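PDB 3AII: glutamate--tRNA ligase from Methanothermobacter thermautotrophicus, which attaches glutamate, activated by ATP as Glu-AMP, to the acceptor end of tRNA(Glu), and as a non-discriminating enzyme probably also charges tRNA(Gln). Local coordinates for residues Ile358-Ile363 / Arg538-Gly543; Glu400-Phe405 / Ser521-Asp526; Tyr404-Asp409 / Val529-Phe534; Leu500-Ile505 / Gly514-Asp519. One frame throughout, in Å; residues are numbered along the deposited sequence. Where two conformers were deposited one is given.

How the contacts relate
Following the chain from the N terminus, helix 355-360 opens contact 1, and strand 402-408 then opens contact 2 and contact 3, which share Tyr404 and Phe405. Contact 4, the hairpin of strands 500-505 and 511-516, closes a short loop of its own and lies nested inside the other three. Loop 521-526 then closes contact 2, strand 528-531 closes contact 3, and strand 535-541 closes contact 1, whose loop encloses all the others. Contacts 3 and 4 pair strands of one six-stranded sheet of the anticodon-binding region, and contact 2 fastens a connecting loop to it; contact 1 ties that sheet to the helical end of the catalytic region. The salt bridge of Arg538 to Asp526 joins contacts 1 and 2.

Contact 1 of 4, residues Ile358-Ile363 / Arg538-Gly543; sequences IARRGI and RLDSAG
Arg360 turns the edge of its guanidinium to the carboxylate of Asp540, and Arg538 brings its own edge to the same group. Arg360 grips side-on with two nitrogens: NE reaches Asp540 OD2 at 3.0 Å in a nearly straight bond (174°), and Arg360 NH2 meets Asp540 OD1 at 3.0 Å. Both come from above the carboxylate plane. Arg538 NH2 donates to the anti lone pair of Asp540 OD2 at 3.0 Å, so OD2 takes a donor from each arginine. The same NH2 of Arg538 also bonds Arg360 O at 2.9 Å, on a lone pair, with that oxygen tilted 22° from the guanidinium plane. With CG of Arg360 trans to the backbone N (chi1 -171°) and the chain extended, NE is carried out to the aspartate. An alanine at Arg360 would remove this two-pronged grip, and Asp540 OD1 would probably lose its mate, leaving the carboxylate freer to turn about Arg538. Gly362, at the positive phi of a Schellman motif, brings its N within 3.8 Å of Arg538 CB. Arg538 NH1 has a second acid, Asp526. The contact joins the end of helix 355-360, in the catalytic region, to strand 535-541 of the anticodon-binding region. Strand 546-552 lies alongside, with Arg361 bonded to the carbonyls of Tyr550 and Ala551, and Ile363 packs on helix 386-397.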
loop_
_atom_site.group_PDB
_atom_site.type_symbol
_atom_site.label_atom_id
_atom_site.label_comp_id
_atom_site.label_asym_id
_atom_site.label_seq_id
_atom_site.Cartn_x
_atom_site.Cartn_y
_atom_site.Cartn_z
ATOM N N ILE A 358 -0.003 -0.369 7.174
ATOM C CA ILE A 358 -1.352 0.050 7.564
ATOM C C ILE A 358 -2.158 -1.092 8.187
ATOM O O ILE A 358 -2.936 -0.866 9.124
ATOM C CB ILE A 358 -2.137 0.767 6.447
ATOM C CG1 ILE A 358 -2.343 -0.131 5.233
ATOM C CG2 ILE A 358 -1.420 2.050 6.034
ATOM C CD1 ILE A 358 -3.222 0.501 4.166
ATOM N N ALA A 359 -1.959 -2.316 7.702
ATOM C CA ALA A 359 -2.590 -3.472 8.350
ATOM C C ALA A 359 -2.166 -3.618 9.808
ATOM O O ALA A 359 -2.973 -3.982 10.676
ATOM C CB ALA A 359 -2.301 -4.760 7.581
ATOM N N ARG A 360 -0.898 -3.328 10.087
ATOM C CA ARG A 360 -0.372 -3.501 11.427
ATOM C C ARG A 360 -1.020 -2.504 12.386
ATOM O O ARG A 360 -1.072 -2.749 13.583
ATOM C CB ARG A 360 1.144 -3.331 11.429
ATOM C CG ARG A 360 1.796 -3.706 12.748
ATOM C CD ARG A 360 3.267 -3.302 12.755
ATOM N NE ARG A 360 3.970 -3.886 13.892
ATOM C CZ ARG A 360 5.252 -3.683 14.154
ATOM N NH1 ARG A 360 5.971 -2.902 13.360
ATOM N NH2 ARG A 360 5.812 -4.262 15.206
ATOM N N ARG A 361 -1.515 -1.392 11.838
ATOM C CA ARG A 361 -2.170 -0.345 12.623
ATOM C C ARG A 361 -3.670 -0.586 12.825
ATOM O O ARG A 361 -4.327 0.144 13.572
ATOM C CB ARG A 361 -1.953 1.014 11.942
ATOM C CG ARG A 361 -0.517 1.486 12.018
ATOM C CD ARG A 361 -0.280 2.677 11.108
ATOM N NE ARG A 361 -1.268 3.724 11.307
ATOM C CZ ARG A 361 -1.522 4.687 10.428
ATOM N NH1 ARG A 361 -0.867 4.727 9.262
ATOM N NH2 ARG A 361 -2.432 5.604 10.703
ATOM N N GLY A 362 -4.213 -1.593 12.149
ATOM C CA GLY A 362 -5.631 -1.901 12.252
ATOM C C GLY A 362 -6.497 -1.274 11.174
ATOM O O GLY A 362 -7.725 -1.213 11.308
ATOM N N ILE A 363 -5.876 -0.806 10.097
ATOM C CA ILE A 363 -6.658 -0.402 8.930
ATOM C C ILE A 363 -7.170 -1.655 8.208
ATOM O O ILE A 363 -6.390 -2.551 7.871
ATOM C CB ILE A 363 -5.827 0.431 7.946
ATOM C CG1 ILE A 363 -5.207 1.648 8.647
ATOM C CG2 ILE A 363 -6.683 0.831 6.749
ATOM C CD1 ILE A 363 -6.211 2.582 9.271
ATOM N N ARG A 538 -4.475 -1.278 17.072
ATOM C CA ARG A 538 -4.382 -2.731 17.030
ATOM C C ARG A 538 -3.347 -3.207 18.044
ATOM O O ARG A 538 -2.254 -2.636 18.133
ATOM C CB ARG A 538 -3.979 -3.177 15.617
ATOM C CG ARG A 538 -3.688 -4.664 15.522
ATOM C CD ARG A 538 -3.255 -5.082 14.087
ATOM N NE ARG A 538 -2.538 -6.354 14.186
ATOM C CZ ARG A 538 -1.264 -6.455 14.548
ATOM N NH1 ARG A 538 -0.705 -7.648 14.670
ATOM N NH2 ARG A 538 -0.546 -5.365 14.793
ATOM N N LEU A 539 -3.683 -4.253 18.796
ATOM C CA LEU A 539 -2.724 -4.861 19.721
ATOM C C LEU A 539 -1.685 -5.677 18.938
ATOM O O LEU A 539 -2.020 -6.644 18.239
ATOM C CB LEU A 539 -3.423 -5.755 20.745
ATOM C CG LEU A 539 -2.450 -6.379 21.759
ATOM C CD1 LEU A 539 -1.781 -5.301 22.614
ATOM C CD2 LEU A 539 -3.168 -7.390 22.666
ATOM N N ASP A 540 -0.427 -5.276 19.072
ATOM C CA ASP A 540 0.662 -5.837 18.264
ATOM C C ASP A 540 1.461 -6.870 19.051
ATOM O O ASP A 540 1.948 -7.860 18.496
ATOM C CB ASP A 540 1.576 -4.711 17.779
ATOM C CG ASP A 540 2.632 -5.198 16.802
ATOM O OD1 ASP A 540 3.814 -5.243 17.200
ATOM O OD2 ASP A 540 2.282 -5.549 15.652
ATOM N N SER A 541 1.591 -6.644 20.350
ATOM C CA SER A 541 2.217 -7.636 21.215
ATOM C C SER A 541 1.617 -7.571 22.608
ATOM O O SER A 541 1.338 -6.488 23.124
ATOM C CB SER A 541 3.740 -7.461 21.246
ATOM O OG SER A 541 4.099 -6.147 21.621
ATOM N N ALA A 542 1.401 -8.740 23.207
ATOM C CA ALA A 542 0.691 -8.823 24.486
ATOM C C ALA A 542 1.628 -8.671 25.672
ATOM O O ALA A 542 2.851 -8.671 25.518
ATOM C CB ALA A 542 -0.085 -10.128 24.580
ATOM N N GLY A 543 1.041 -8.544 26.857
ATOM C CA GLY A 543 1.796 -8.304 28.076
ATOM C C GLY A 543 2.775 -9.417 28.396
ATOM O O GLY A 543 2.770 -10.456 27.740
#

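Contact 2 of 4, residues Glu400-Phe405 / Ser521-Asp526; sequences EARRYF and SELEVD
Arg402 and Tyr404, on strand 402-408 of the anticodon-binding region, meet Glu522 and Leu523 in the loop that links strands 511-516 and 528-531; the six-stranded sheet to which these strands belong is consistent with the beta-barrel of GlnRS-type synthetases. Two donors converge on Glu522 OE2, Arg402 NH1 and Tyr404 OH. Arg402 NH1 donates to Glu522 OE2 at 2.7 Å as part of a salt bridge, the oxygen lying close to the guanidinium plane while NH1 stands 66° above the plane of the carboxylate. Tyr404 OH donates to Glu522 OE2 across a very short 2.5 Å, with the oxygen at the edge of the ring. Arg402 NE in turn donates to Tyr404 OH at 2.9 Å. A bend at chi3 of Arg402 (75°) turns the guanidinium edge so that NE and NH1 serve phenol and carboxylate together. Beside the polar cluster, Leu523 packs against the Tyr404 ring: its CD1 makes an off-centre CH-pi contact 4.3 Å from the Tyr404 ring centroid, and Leu523 CD2 lies 3.5 Å from Tyr404 OH. Leu523 also rests on Val529 and Leu539. The phenol thus accepts from Arg402 NE and donates to Glu522 OE2, and Arg402 NH1 closes the triangle by bonding the same oxygen directly. The nearby positive charge should favour an ionised Glu522 and may polarise the hydroxyl as a donor.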
loop_
_atom_site.group_PDB
_atom_site.type_symbol
_atom_site.label_atom_id
_atom_site.label_comp_id
_atom_site.label_asym_id
_atom_site.label_seq_id
_atom_site.Cartn_x
_atom_site.Cartn_y
_atom_site.Cartn_z
ATOM N N GLU A 400 -17.753 -2.223 16.186
ATOM C CA GLU A 400 -17.383 -3.496 16.790
ATOM C C GLU A 400 -16.184 -3.466 17.730
ATOM O O GLU A 400 -16.014 -4.382 18.530
ATOM C CB GLU A 400 -17.149 -4.549 15.709
ATOM C CG GLU A 400 -15.972 -4.249 14.795
ATOM C CD GLU A 400 -15.751 -5.342 13.764
ATOM O OE1 GLU A 400 -16.190 -5.170 12.605
ATOM O OE2 GLU A 400 -15.137 -6.372 14.111
ATOM N N ALA A 401 -15.350 -2.435 17.637
ATOM C CA ALA A 401 -14.118 -2.416 18.423
ATOM C C ALA A 401 -14.396 -2.267 19.926
ATOM O O ALA A 401 -15.096 -1.337 20.344
ATOM C CB ALA A 401 -13.195 -1.287 17.944
ATOM N N ARG A 402 -13.822 -3.157 20.736
ATOM C CA ARG A 402 -14.006 -3.116 22.191
ATOM C C ARG A 402 -13.377 -1.849 22.760
ATOM O O ARG A 402 -12.319 -1.417 22.292
ATOM C CB ARG A 402 -13.371 -4.348 22.853
ATOM C CG ARG A 402 -13.982 -5.662 22.386
ATOM C CD ARG A 402 -13.144 -6.867 22.826
ATOM N NE ARG A 402 -13.299 -7.177 24.244
ATOM C CZ ARG A 402 -14.138 -8.091 24.728
ATOM N NH1 ARG A 402 -14.212 -8.302 26.034
ATOM N NH2 ARG A 402 -14.910 -8.793 23.902
ATOM N N ARG A 403 -14.023 -1.287 23.771
ATOM C CA ARG A 403 -13.592 -0.020 24.358
ATOM C C ARG A 403 -12.832 -0.197 25.666
ATOM O O ARG A 403 -13.271 -0.927 26.557
ATOM C CB ARG A 403 -14.796 0.884 24.614
ATOM C CG ARG A 403 -15.538 1.314 23.353
ATOM C CD ARG A 403 -16.622 2.329 23.710
ATOM N NE ARG A 403 -17.417 1.912 24.856
ATOM C CZ ARG A 403 -18.365 2.667 25.409
ATOM N NH1 ARG A 403 -18.618 3.865 24.902
ATOM N NH2 ARG A 403 -19.051 2.240 26.458
ATOM N N TYR A 404 -11.705 0.510 25.788
ATOM C CA TYR A 404 -10.932 0.537 27.030
ATOM C C TYR A 404 -10.426 1.951 27.317
ATOM O O TYR A 404 -10.275 2.759 26.391
ATOM C CB TYR A 404 -9.730 -0.409 26.926
ATOM C CG TYR A 404 -10.125 -1.844 26.644
ATOM C CD1 TYR A 404 -10.433 -2.712 27.685
ATOM C CD2 TYR A 404 -10.249 -2.302 25.341
ATOM C CE1 TYR A 404 -10.818 -4.025 27.429
ATOM C CE2 TYR A 404 -10.637 -3.608 25.077
ATOM C CZ TYR A 404 -10.910 -4.459 26.125
ATOM O OH TYR A 404 -11.307 -5.752 25.841
ATOM N N PHE A 405 -10.124 2.224 28.588
ATOM C CA PHE A 405 -9.479 3.485 28.989
ATOM C C PHE A 405 -7.962 3.296 29.041
ATOM O O PHE A 405 -7.464 2.515 29.861
ATOM C CB PHE A 405 -9.952 3.927 30.382
ATOM C CG PHE A 405 -11.372 4.445 30.432
ATOM C CD1 PHE A 405 -11.981 4.978 29.301
ATOM C CD2 PHE A 405 -12.081 4.422 31.626
ATOM C CE1 PHE A 405 -13.298 5.462 29.360
ATOM C CE2 PHE A 405 -13.390 4.908 31.686
ATOM C CZ PHE A 405 -13.985 5.436 30.560
ATOM N N SER A 521 -6.206 -6.803 29.580
ATOM C CA SER A 521 -5.413 -8.037 29.617
ATOM C C SER A 521 -6.095 -9.215 28.923
ATOM O O SER A 521 -5.443 -10.212 28.606
ATOM C CB SER A 521 -5.047 -8.414 31.062
ATOM O OG SER A 521 -6.198 -8.700 31.828
ATOM N N GLU A 522 -7.404 -9.104 28.689
ATOM C CA GLU A 522 -8.151 -10.121 27.931
ATOM C C GLU A 522 -7.878 -10.110 26.418
ATOM O O GLU A 522 -8.241 -11.049 25.701
ATOM C CB GLU A 522 -9.660 -9.960 28.176
ATOM C CG GLU A 522 -10.296 -8.805 27.383
ATOM C CD GLU A 522 -11.678 -8.434 27.897
ATOM O OE1 GLU A 522 -12.287 -9.245 28.623
ATOM O OE2 GLU A 522 -12.159 -7.328 27.578
ATOM N N LEU A 523 -7.251 -9.043 25.924
ATOM C CA LEU A 523 -7.017 -8.900 24.495
ATOM C C LEU A 523 -5.917 -9.829 24.004
ATOM O O LEU A 523 -4.995 -10.172 24.753
ATOM C CB LEU A 523 -6.639 -7.455 24.167
ATOM C CG LEU A 523 -7.719 -6.426 24.508
ATOM C CD1 LEU A 523 -7.144 -5.012 24.533
ATOM C CD2 LEU A 523 -8.873 -6.554 23.512
ATOM N N GLU A 524 -6.032 -10.232 22.749
ATOM C CA GLU A 524 -4.993 -11.014 22.105
ATOM C C GLU A 524 -4.440 -10.232 20.933
ATOM O O GLU A 524 -5.120 -9.377 20.368
ATOM C CB GLU A 524 -5.565 -12.350 21.628
ATOM C CG GLU A 524 -5.972 -13.274 22.775
ATOM C CD GLU A 524 -6.665 -14.539 22.300
ATOM O OE1 GLU A 524 -6.641 -15.543 23.043
ATOM O OE2 GLU A 524 -7.236 -14.530 21.187
ATOM N N VAL A 525 -3.197 -10.523 20.569
ATOM C CA VAL A 525 -2.595 -9.919 19.384
ATOM C C VAL A 525 -3.523 -10.010 18.166
ATOM O O VAL A 525 -4.147 -11.044 17.912
ATOM C CB VAL A 525 -1.197 -10.531 19.090
ATOM C CG1 VAL A 525 -0.636 -9.992 17.781
ATOM C CG2 VAL A 525 -0.255 -10.247 20.261
ATOM N N ASP A 526 -3.607 -8.902 17.437
ATOM C CA ASP A 526 -4.495 -8.700 16.286
ATOM C C ASP A 526 -5.844 -8.081 16.646
ATOM O O ASP A 526 -6.557 -7.603 15.766
ATOM C CB ASP A 526 -4.723 -9.987 15.476
ATOM C CG ASP A 526 -3.450 -10.520 14.850
ATOM O OD1 ASP A 526 -3.387 -11.741 14.595
ATOM O OD2 ASP A 526 -2.518 -9.724 14.613
#

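Contact 3 of 4, residues Tyr404-Asp409 / Val529-Phe534; sequences YFFAAD and VQLERF
Phe406 and Phe534 each swing CG trans to the backbone N (chi1 165° and -175°), which brings their rings together edge-to-face. The edge of Phe406 points at the face of Phe534, with ring centroids 5.3 Å apart and planes at 71°. Ala408 CB comes 4.0 Å from Phe534 CE1, and Phe406 CB sits 4.0 Å from Leu531 CD2. Along the backbone, Tyr404 pairs in parallel with Leu531: Tyr404 N bonds Gln530 O at 3.0 Å, and Glu532 N bonds Tyr404 O at 2.9 Å. The next link is made by a water that accepts from Phe406 N at 2.8 Å and donates to Glu532 O at 2.7 Å. On the other side of the strand, Phe405 CE1 lies 3.4 Å from Glu532 OE2, while Glu532 CB meets the edge of the same ring. Arg438 pairs with OE2 and makes a cation-pi contact with Phe405; Arg426 takes OE1. With an alanine in place of Phe405, a gap would probably open beside Glu532 and Arg438 would be likely to lose its ring partner. Backbone pairing thus joins strands 402-408 and 528-531, the two ends of the order across the sheet, the aromatic pair fills one side, and the buried acid is likely to stay ionised between its two arginines.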
loop_
_atom_site.group_PDB
_atom_site.type_symbol
_atom_site.label_atom_id
_atom_site.label_comp_id
_atom_site.label_asym_id
_atom_site.label_seq_id
_atom_site.Cartn_x
_atom_site.Cartn_y
_atom_site.Cartn_z
ATOM N N TYR A 404 -11.705 0.510 25.788
ATOM C CA TYR A 404 -10.932 0.537 27.030
ATOM C C TYR A 404 -10.426 1.951 27.317
ATOM O O TYR A 404 -10.275 2.759 26.391
ATOM C CB TYR A 404 -9.730 -0.409 26.926
ATOM C CG TYR A 404 -10.125 -1.844 26.644
ATOM C CD1 TYR A 404 -10.433 -2.712 27.685
ATOM C CD2 TYR A 404 -10.249 -2.302 25.341
ATOM C CE1 TYR A 404 -10.818 -4.025 27.429
ATOM C CE2 TYR A 404 -10.637 -3.608 25.077
ATOM C CZ TYR A 404 -10.910 -4.459 26.125
ATOM O OH TYR A 404 -11.307 -5.752 25.841
ATOM N N PHE A 405 -10.124 2.224 28.588
ATOM C CA PHE A 405 -9.479 3.485 28.989
ATOM C C PHE A 405 -7.962 3.296 29.041
ATOM O O PHE A 405 -7.464 2.515 29.861
ATOM C CB PHE A 405 -9.952 3.927 30.382
ATOM C CG PHE A 405 -11.372 4.445 30.432
ATOM C CD1 PHE A 405 -11.981 4.978 29.301
ATOM C CD2 PHE A 405 -12.081 4.422 31.626
ATOM C CE1 PHE A 405 -13.298 5.462 29.360
ATOM C CE2 PHE A 405 -13.390 4.908 31.686
ATOM C CZ PHE A 405 -13.985 5.436 30.560
ATOM N N PHE A 406 -7.247 4.013 28.173
ATOM C CA PHE A 406 -5.791 4.095 28.200
ATOM C C PHE A 406 -5.439 5.538 28.509
ATOM O O PHE A 406 -5.820 6.437 27.772
ATOM C CB PHE A 406 -5.211 3.685 26.836
ATOM C CG PHE A 406 -3.748 4.060 26.638
ATOM C CD1 PHE A 406 -2.746 3.377 27.312
ATOM C CD2 PHE A 406 -3.394 5.074 25.755
ATOM C CE1 PHE A 406 -1.402 3.709 27.129
ATOM C CE2 PHE A 406 -2.055 5.413 25.553
ATOM C CZ PHE A 406 -1.061 4.734 26.239
ATOM N N ALA A 407 -4.732 5.747 29.616
ATOM C CA ALA A 407 -4.303 7.085 30.008
ATOM C C ALA A 407 -2.846 7.283 29.599
ATOM O O ALA A 407 -1.940 6.744 30.243
ATOM C CB ALA A 407 -4.466 7.267 31.516
ATOM N N ALA A 408 -2.640 8.041 28.522
ATOM C CA ALA A 408 -1.302 8.393 28.045
ATOM C C ALA A 408 -0.633 9.359 29.026
ATOM O O ALA A 408 -1.300 10.229 29.571
ATOM C CB ALA A 408 -1.406 9.043 26.697
ATOM N N ASP A 409 0.680 9.216 29.215
ATOM C CA ASP A 409 1.449 10.103 30.103
ATOM C C ASP A 409 0.689 10.372 31.396
ATOM O O ASP A 409 0.398 11.519 31.747
ATOM C CB ASP A 409 1.795 11.410 29.391
ATOM C CG ASP A 409 2.770 11.204 28.241
ATOM O OD1 ASP A 409 3.583 10.253 28.295
ATOM O OD2 ASP A 409 2.717 11.989 27.278
ATOM N N VAL A 529 -8.976 -2.239 18.966
ATOM C CA VAL A 529 -9.815 -1.708 20.019
ATOM C C VAL A 529 -9.948 -0.207 19.878
ATOM O O VAL A 529 -9.239 0.428 19.089
ATOM C CB VAL A 529 -9.222 -2.022 21.404
ATOM C CG1 VAL A 529 -9.077 -3.525 21.577
ATOM C CG2 VAL A 529 -7.865 -1.323 21.576
ATOM N N GLN A 530 -10.892 0.342 20.627
ATOM C CA GLN A 530 -11.013 1.779 20.769
ATOM C C GLN A 530 -10.488 2.183 22.146
ATOM O O GLN A 530 -11.051 1.806 23.191
ATOM C CB GLN A 530 -12.472 2.225 20.608
ATOM C CG GLN A 530 -12.620 3.730 20.724
ATOM C CD GLN A 530 -13.998 4.236 20.337
ATOM O OE1 GLN A 530 -14.941 3.460 20.165
ATOM N NE2 GLN A 530 -14.114 5.547 20.183
ATOM N N LEU A 531 -9.376 2.906 22.150
ATOM C CA LEU A 531 -8.873 3.518 23.365
ATOM C C LEU A 531 -9.638 4.825 23.506
ATOM O O LEU A 531 -9.404 5.786 22.761
ATOM C CB LEU A 531 -7.370 3.755 23.218
ATOM C CG LEU A 531 -6.585 2.468 22.943
ATOM C CD1 LEU A 531 -5.087 2.751 22.827
ATOM C CD2 LEU A 531 -6.847 1.409 24.030
ATOM N N GLU A 532 -10.598 4.847 24.428
ATOM C CA GLU A 532 -11.586 5.911 24.429
ATOM C C GLU A 532 -10.946 7.278 24.622
ATOM O O GLU A 532 -10.042 7.426 25.441
ATOM C CB GLU A 532 -12.629 5.671 25.507
ATOM C CG GLU A 532 -13.391 4.362 25.302
ATOM C CD GLU A 532 -14.693 4.347 26.053
ATOM O OE1 GLU A 532 -15.588 5.144 25.697
ATOM O OE2 GLU A 532 -14.826 3.549 26.995
ATOM N N ARG A 533 -11.422 8.242 23.836
ATOM C CA ARG A 533 -10.907 9.615 23.883
ATOM C C ARG A 533 -9.441 9.700 23.470
ATOM O O ARG A 533 -8.776 10.715 23.713
ATOM C CB ARG A 533 -11.106 10.230 25.281
ATOM C CG ARG A 533 -12.558 10.242 25.769
ATOM C CD ARG A 533 -12.748 11.070 27.068
ATOM N NE ARG A 533 -12.508 12.502 26.862
ATOM C CZ ARG A 533 -11.417 13.144 27.265
ATOM N NH1 ARG A 533 -11.278 14.443 27.020
ATOM N NH2 ARG A 533 -10.469 12.494 27.922
ATOM N N PHE A 534 -8.926 8.639 22.851
ATOM C CA PHE A 534 -7.544 8.638 22.391
ATOM C C PHE A 534 -7.469 8.208 20.916
ATOM O O PHE A 534 -7.052 8.989 20.058
ATOM C CB PHE A 534 -6.678 7.760 23.307
ATOM C CG PHE A 534 -5.209 7.789 22.971
ATOM C CD1 PHE A 534 -4.419 8.860 23.361
ATOM C CD2 PHE A 534 -4.623 6.741 22.268
ATOM C CE1 PHE A 534 -3.062 8.888 23.047
ATOM C CE2 PHE A 534 -3.264 6.766 21.945
ATOM C CZ PHE A 534 -2.487 7.840 22.344
HETATM O O HOH W 1 -7.991 5.733 26.048
#

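Contact 4 of 4, residues Leu500-Ile505 / Gly514-Asp519; sequences LEAEVI and GVIEAD
Leu500 starts with CB 3.7 Å from Ile516 O and within packing distance of Ile516 CG2. Its CG, anti to the carbonyl carbon (chi1 -60°), lies 4.1 Å from that same Ile516 O, and at the tip Leu500 CD1 reaches Ala518 O at 3.6 Å. The side chain thus lies over the backbone where strand 511-516 gives way to a 3-10 turn. Beneath it, Leu500 and Ile516 form an antiparallel hydrogen-bonded pair: Leu500 N bonds Ile516 O at 2.9 Å, and Ile516 N returns to Leu500 O at 2.8 Å. Ala502 and Gly514 repeat the pattern two residues on, although Ala502 N approaches Gly514 O from above the carbonyl plane, 41° out of it. Ala502 CB, 3.8 Å from Ile516 CG2, carries on the apolar face, where Phe406 of strand 402-408 also packs. Away from that face, Glu501 OE2 and Gly514 O share a water that donates to both, lying 2.5 Å from Glu501 OE2 and 2.6 Å from Gly514 O. Gly514 O therefore takes a backbone donor and a water; backbone donors and acceptors are paired between the strands, while Leu500, Ala502 and Ile516 share one face of the sheet.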
loop_
_atom_site.group_PDB
_atom_site.type_symbol
_atom_site.label_atom_id
_atom_site.label_comp_id
_atom_site.label_asym_id
_atom_site.label_seq_id
_atom_site.Cartn_x
_atom_site.Cartn_y
_atom_site.Cartn_z
ATOM N N LEU A 500 -2.530 -1.459 34.208
ATOM C CA LEU A 500 -1.521 -2.215 33.479
ATOM C C LEU A 500 -0.664 -1.297 32.628
ATOM O O LEU A 500 -1.157 -0.338 32.043
ATOM C CB LEU A 500 -2.208 -3.213 32.550
ATOM C CG LEU A 500 -3.117 -4.239 33.220
ATOM C CD1 LEU A 500 -3.850 -5.055 32.142
ATOM C CD2 LEU A 500 -2.288 -5.136 34.099
ATOM N N GLU A 501 0.621 -1.604 32.520
ATOM C CA GLU A 501 1.483 -0.819 31.651
ATOM C C GLU A 501 1.116 -1.083 30.193
ATOM O O GLU A 501 0.859 -2.225 29.799
ATOM C CB GLU A 501 2.955 -1.163 31.891
ATOM C CG GLU A 501 3.432 -0.856 33.291
ATOM C CD GLU A 501 3.385 0.627 33.603
ATOM O OE1 GLU A 501 2.871 0.994 34.681
ATOM O OE2 GLU A 501 3.856 1.424 32.765
ATOM N N ALA A 502 1.082 -0.020 29.398
ATOM C CA ALA A 502 0.869 -0.157 27.965
ATOM C C ALA A 502 1.581 0.945 27.214
ATOM O O ALA A 502 1.929 1.978 27.780
ATOM C CB ALA A 502 -0.624 -0.125 27.636
ATOM N N GLU A 503 1.798 0.725 25.928
ATOM C CA GLU A 503 2.300 1.784 25.078
ATOM C C GLU A 503 1.653 1.681 23.721
ATOM O O GLU A 503 1.161 0.619 23.328
ATOM C CB GLU A 503 3.818 1.737 24.959
ATOM C CG GLU A 503 4.369 0.476 24.351
ATOM C CD GLU A 503 5.879 0.408 24.479
ATOM O OE1 GLU A 503 6.377 0.423 25.626
ATOM O OE2 GLU A 503 6.565 0.344 23.436
ATOM N N VAL A 504 1.628 2.806 23.031
ATOM C CA VAL A 504 1.041 2.889 21.709
ATOM C C VAL A 504 2.075 3.501 20.781
ATOM O O VAL A 504 2.648 4.561 21.084
ATOM C CB VAL A 504 -0.226 3.758 21.719
ATOM C CG1 VAL A 504 -0.844 3.817 20.323
ATOM C CG2 VAL A 504 -1.234 3.205 22.733
ATOM N N ILE A 505 2.349 2.818 19.675
ATOM C CA ILE A 505 3.250 3.365 18.662
ATOM C C ILE A 505 2.436 4.188 17.692
ATOM O O ILE A 505 1.489 3.681 17.089
ATOM C CB ILE A 505 4.004 2.268 17.915
ATOM C CG1 ILE A 505 4.692 1.343 18.916
ATOM C CG2 ILE A 505 4.992 2.897 16.933
ATOM C CD1 ILE A 505 5.599 2.059 19.896
ATOM N N GLY A 514 1.808 4.756 28.817
ATOM C CA GLY A 514 0.750 5.050 29.773
ATOM C C GLY A 514 0.287 3.810 30.501
ATOM O O GLY A 514 1.020 2.827 30.600
ATOM N N VAL A 515 -0.936 3.874 31.024
ATOM C CA VAL A 515 -1.540 2.736 31.688
ATOM C C VAL A 515 -2.918 2.479 31.097
ATOM O O VAL A 515 -3.565 3.388 30.584
ATOM C CB VAL A 515 -1.633 2.911 33.217
ATOM C CG1 VAL A 515 -0.228 2.917 33.835
ATOM C CG2 VAL A 515 -2.395 4.192 33.575
ATOM N N ILE A 516 -3.354 1.230 31.180
ATOM C CA ILE A 516 -4.641 0.836 30.624
ATOM C C ILE A 516 -5.402 0.038 31.683
ATOM O O ILE A 516 -4.811 -0.554 32.581
ATOM C CB ILE A 516 -4.436 0.035 29.293
ATOM C CG1 ILE A 516 -5.757 -0.149 28.531
ATOM C CG2 ILE A 516 -3.717 -1.307 29.561
ATOM C CD1 ILE A 516 -5.576 -0.603 27.071
ATOM N N GLU A 517 -6.723 0.047 31.600
ATOM C CA GLU A 517 -7.519 -0.657 32.590
ATOM C C GLU A 517 -7.318 -2.182 32.543
ATOM O O GLU A 517 -6.946 -2.740 31.512
ATOM C CB GLU A 517 -8.990 -0.282 32.444
ATOM C CG GLU A 517 -9.655 -0.891 31.234
ATOM C CD GLU A 517 -11.085 -0.415 31.101
ATOM O OE1 GLU A 517 -12.000 -1.118 31.580
ATOM O OE2 GLU A 517 -11.282 0.673 30.529
ATOM N N ALA A 518 -7.558 -2.823 33.691
ATOM C CA ALA A 518 -7.304 -4.251 33.886
ATOM C C ALA A 518 -7.878 -5.165 32.816
ATOM O O ALA A 518 -7.236 -6.140 32.417
ATOM C CB ALA A 518 -7.811 -4.688 35.269
ATOM N N ASP A 519 -9.084 -4.874 32.338
ATOM C CA ASP A 519 -9.714 -5.749 31.346
ATOM C C ASP A 519 -8.978 -5.885 30.013
ATOM O O ASP A 519 -9.171 -6.857 29.284
ATOM C CB ASP A 519 -11.158 -5.321 31.093
ATOM C CG ASP A 519 -12.109 -5.859 32.133
ATOM O OD1 ASP A 519 -11.878 -6.986 32.632
ATOM O OD2 ASP A 519 -13.091 -5.152 32.453
HETATM O O HOH W 2 3.599 3.166 30.925
#